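Long-range contact in nucleoporin NUP116 (Candida glabrata, PDB 3NF5), which is probably a structural constituent of the nuclear pore complex in nucleocytoplasmic transport, the chain being the C-terminal pore-targeting domain: residues 41-49 with 65-74. Residues are numbered along the deposited sequence; the frame is centred on the assembly and turned at random.
Sequences VGNKQYGKI and ICDDLVVFQP
Phe72 lays its ring over the backbone of the bulged hairpin 41-49, and two CH-pi contacts, each with an aliphatic C-H over an aromatic face, mark the join. Gly47 CA stands 4.2 Å from the centroid of the Phe72 ring, 28° off the normal; on that same face Gly47 C lies over the ring centre, 3.6 Å above the plane, and Lys48 N nearer the rim. Pro74 CD lies over the Tyr46 ring, 3.9 Å from its centroid and 16° off the normal; Gln45 CB covers the opposite face. With Tyr46 CG anti to its own carbonyl carbon (chi1 -60°), the ring settles on the Gln73-Pro74 peptide.

Apolar contacts extend the seam. Val41 splits its methyls: CG2 meets Ile65 CG2 at 3.7 Å, while CG1 sits 3.9 Å from both Cys66 SG and Val70 CB.

Within the hairpin, polar bonds fix the turn. Tyr46 and Gly47 face Asn43 in a classic beta bulge, and Asn43 OD1 accepts from Gln45 N (3.0 Å) in an Asx turn.

No hydrogen bond crosses between 41-49 and 65-74, so this face is joined by dispersion and CH-pi contacts, while Phe72 N bonds to Tyr16 OH of the neighbouring strand 16-19.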
loop_
_atom_site.group_PDB
_atom_site.type_symbol
_atom_site.label_atom_id
_atom_site.label_comp_id
_atom_site.label_asym_id
_atom_site.label_seq_id
_atom_site.Cartn_x
_atom_site.Cartn_y
_atom_site.Cartn_z
ATOM N N VAL A 41 0.620 6.544 -2.006
ATOM C CA VAL A 41 -0.464 6.419 -1.043
ATOM C C VAL A 41 0.088 5.514 0.067
ATOM O O VAL A 41 0.429 4.356 -0.212
ATOM C CB VAL A 41 -1.731 5.798 -1.661
ATOM C CG1 VAL A 41 -2.937 5.665 -0.585
ATOM C CG2 VAL A 41 -2.198 6.538 -2.970
ATOM N N GLY A 42 0.116 5.977 1.325
ATOM C CA GLY A 42 0.607 5.103 2.384
ATOM C C GLY A 42 -0.198 5.138 3.685
ATOM O O GLY A 42 -1.057 6.014 3.907
ATOM N N ASN A 43 0.134 4.184 4.551
ATOM C CA ASN A 43 -0.385 4.096 5.875
ATOM C C ASN A 43 0.869 3.938 6.743
ATOM O O ASN A 43 1.588 2.988 6.594
ATOM C CB ASN A 43 -1.302 2.899 5.992
ATOM C CG ASN A 43 -1.884 2.766 7.407
ATOM O OD1 ASN A 43 -1.139 2.885 8.414
ATOM N ND2 ASN A 43 -3.182 2.600 7.488
ATOM N N LYS A 44 1.132 4.882 7.625
ATOM C CA LYS A 44 2.385 4.958 8.362
ATOM C C LYS A 44 2.657 3.720 9.179
ATOM O O LYS A 44 3.807 3.339 9.366
ATOM C CB LYS A 44 2.379 6.167 9.339
ATOM C CG LYS A 44 2.422 7.559 8.670
ATOM C CD LYS A 44 3.842 8.016 8.356
ATOM C CE LYS A 44 3.879 9.377 7.629
ATOM N NZ LYS A 44 3.177 10.512 8.366
ATOM N N GLN A 45 1.594 3.105 9.676
ATOM C CA GLN A 45 1.692 1.900 10.490
ATOM C C GLN A 45 1.953 0.616 9.680
ATOM O O GLN A 45 2.611 -0.273 10.207
ATOM C CB GLN A 45 0.405 1.667 11.306
ATOM C CG GLN A 45 0.195 2.509 12.531
ATOM C CD GLN A 45 -0.674 1.768 13.526
ATOM O OE1 GLN A 45 -0.156 1.118 14.445
ATOM N NE2 GLN A 45 -1.982 1.747 13.272
ATOM N N TYR A 46 1.431 0.509 8.433
ATOM C CA TYR A 46 1.333 -0.792 7.737
ATOM C C TYR A 46 1.977 -0.930 6.355
ATOM O O TYR A 46 2.367 -2.031 5.999
ATOM C CB TYR A 46 -0.101 -1.236 7.637
ATOM C CG TYR A 46 -0.795 -1.421 9.003
ATOM C CD1 TYR A 46 -0.222 -2.212 10.000
ATOM C CD2 TYR A 46 -2.005 -0.785 9.281
ATOM C CE1 TYR A 46 -0.875 -2.345 11.304
ATOM C CE2 TYR A 46 -2.632 -0.890 10.574
ATOM C CZ TYR A 46 -2.061 -1.673 11.558
ATOM O OH TYR A 46 -2.734 -1.820 12.808
ATOM N N GLY A 47 2.093 0.145 5.576
ATOM C CA GLY A 47 2.735 -0.006 4.252
ATOM C C GLY A 47 2.452 1.183 3.375
ATOM O O GLY A 47 1.764 2.125 3.774
ATOM N N LYS A 48 2.974 1.116 2.157
ATOM C CA LYS A 48 2.717 2.150 1.166
ATOM C C LYS A 48 2.812 1.600 -0.254
ATOM O O LYS A 48 3.458 0.589 -0.521
ATOM C CB LYS A 48 3.677 3.314 1.283
ATOM C CG LYS A 48 5.179 3.031 1.160
ATOM C CD LYS A 48 6.033 4.300 1.269
ATOM C CE LYS A 48 7.542 3.995 1.350
ATOM N NZ LYS A 48 8.287 5.286 1.266
ATOM N N ILE A 49 2.178 2.332 -1.156
ATOM C CA ILE A 49 2.363 2.079 -2.586
ATOM C C ILE A 49 2.845 3.355 -3.310
ATOM O O ILE A 49 2.368 4.474 -3.050
ATOM C CB ILE A 49 1.068 1.499 -3.200
ATOM C CG1 ILE A 49 1.327 1.119 -4.676
ATOM C CG2 ILE A 49 -0.068 2.407 -2.987
ATOM C CD1 ILE A 49 0.224 0.272 -5.299
ATOM N N ILE A 65 -9.459 7.327 -2.449
ATOM C CA ILE A 65 -8.227 6.648 -2.715
ATOM C C ILE A 65 -7.633 6.041 -1.430
ATOM O O ILE A 65 -7.453 4.806 -1.342
ATOM C CB ILE A 65 -7.176 7.556 -3.410
ATOM C CG1 ILE A 65 -7.695 8.085 -4.743
ATOM C CG2 ILE A 65 -5.861 6.761 -3.596
ATOM C CD1 ILE A 65 -6.774 9.100 -5.379
ATOM N N CYS A 66 -7.348 6.878 -0.438
ATOM C CA CYS A 66 -6.880 6.353 0.865
ATOM C C CYS A 66 -7.981 5.631 1.637
ATOM O O CYS A 66 -9.062 6.202 1.881
ATOM C CB CYS A 66 -6.402 7.487 1.759
ATOM S SG CYS A 66 -5.021 8.423 1.142
ATOM N N ASP A 67 -7.683 4.405 2.047
ATOM C CA ASP A 67 -8.543 3.557 2.919
ATOM C C ASP A 67 -9.896 3.101 2.317
ATOM O O ASP A 67 -10.852 2.784 3.034
ATOM C CB ASP A 67 -8.723 4.213 4.281
ATOM C CG ASP A 67 -8.896 3.214 5.429
ATOM O OD1 ASP A 67 -8.412 2.057 5.419
ATOM O OD2 ASP A 67 -9.507 3.660 6.396
ATOM N N ASP A 68 -9.946 3.011 0.998
ATOM C CA ASP A 68 -11.055 2.414 0.248
ATOM C C ASP A 68 -10.447 1.733 -0.999
ATOM O O ASP A 68 -10.365 0.554 -1.048
ATOM C CB ASP A 68 -12.094 3.490 -0.100
ATOM C CG ASP A 68 -13.219 2.996 -0.986
ATOM O OD1 ASP A 68 -13.117 1.858 -1.513
ATOM O OD2 ASP A 68 -14.183 3.792 -1.228
ATOM N N LEU A 69 -9.953 2.490 -1.967
ATOM C CA LEU A 69 -9.263 1.871 -3.097
ATOM C C LEU A 69 -7.910 1.242 -2.679
ATOM O O LEU A 69 -7.502 0.257 -3.221
ATOM C CB LEU A 69 -8.968 2.912 -4.165
ATOM C CG LEU A 69 -10.215 3.418 -4.922
ATOM C CD1 LEU A 69 -9.709 4.384 -6.019
ATOM C CD2 LEU A 69 -10.967 2.225 -5.516
ATOM N N VAL A 70 -7.216 1.880 -1.759
ATOM C CA VAL A 70 -5.906 1.450 -1.294
ATOM C C VAL A 70 -6.009 1.322 0.215
ATOM O O VAL A 70 -6.278 2.324 0.906
ATOM C CB VAL A 70 -4.768 2.442 -1.639
ATOM C CG1 VAL A 70 -3.432 1.873 -1.123
ATOM C CG2 VAL A 70 -4.687 2.717 -3.160
ATOM N N VAL A 71 -5.796 0.106 0.692
ATOM C CA VAL A 71 -5.918 -0.275 2.132
ATOM C C VAL A 71 -4.670 -1.075 2.546
ATOM O O VAL A 71 -4.244 -1.984 1.862
ATOM C CB VAL A 71 -7.239 -1.091 2.397
ATOM C CG1 VAL A 71 -7.286 -1.698 3.838
ATOM C CG2 VAL A 71 -8.504 -0.241 2.159
ATOM N N PHE A 72 -4.037 -0.665 3.620
ATOM C CA PHE A 72 -2.925 -1.408 4.251
ATOM C C PHE A 72 -3.390 -1.773 5.655
ATOM O O PHE A 72 -3.893 -0.925 6.364
ATOM C CB PHE A 72 -1.707 -0.511 4.339
ATOM C CG PHE A 72 -1.116 -0.194 3.019
ATOM C CD1 PHE A 72 -0.296 -1.113 2.392
ATOM C CD2 PHE A 72 -1.444 1.004 2.363
ATOM C CE1 PHE A 72 0.241 -0.816 1.157
ATOM C CE2 PHE A 72 -0.895 1.288 1.132
ATOM C CZ PHE A 72 -0.099 0.397 0.541
ATOM N N GLN A 73 -3.332 -3.057 5.986
ATOM C CA GLN A 73 -3.651 -3.624 7.296
ATOM C C GLN A 73 -2.419 -4.386 7.764
ATOM O O GLN A 73 -1.461 -4.504 7.007
ATOM C CB GLN A 73 -4.767 -4.642 7.098
ATOM C CG GLN A 73 -6.093 -4.102 6.637
ATOM C CD GLN A 73 -7.139 -5.200 6.733
ATOM O OE1 GLN A 73 -7.115 -6.190 5.978
ATOM N NE2 GLN A 73 -8.017 -5.073 7.718
ATOM N N PRO A 74 -2.461 -4.971 8.970
ATOM C CA PRO A 74 -1.361 -5.864 9.361
ATOM C C PRO A 74 -1.056 -6.967 8.370
ATOM O O PRO A 74 -1.914 -7.831 8.112
ATOM C CB PRO A 74 -1.863 -6.468 10.717
ATOM C CG PRO A 74 -2.840 -5.431 11.260
ATOM C CD PRO A 74 -3.512 -4.857 10.033
#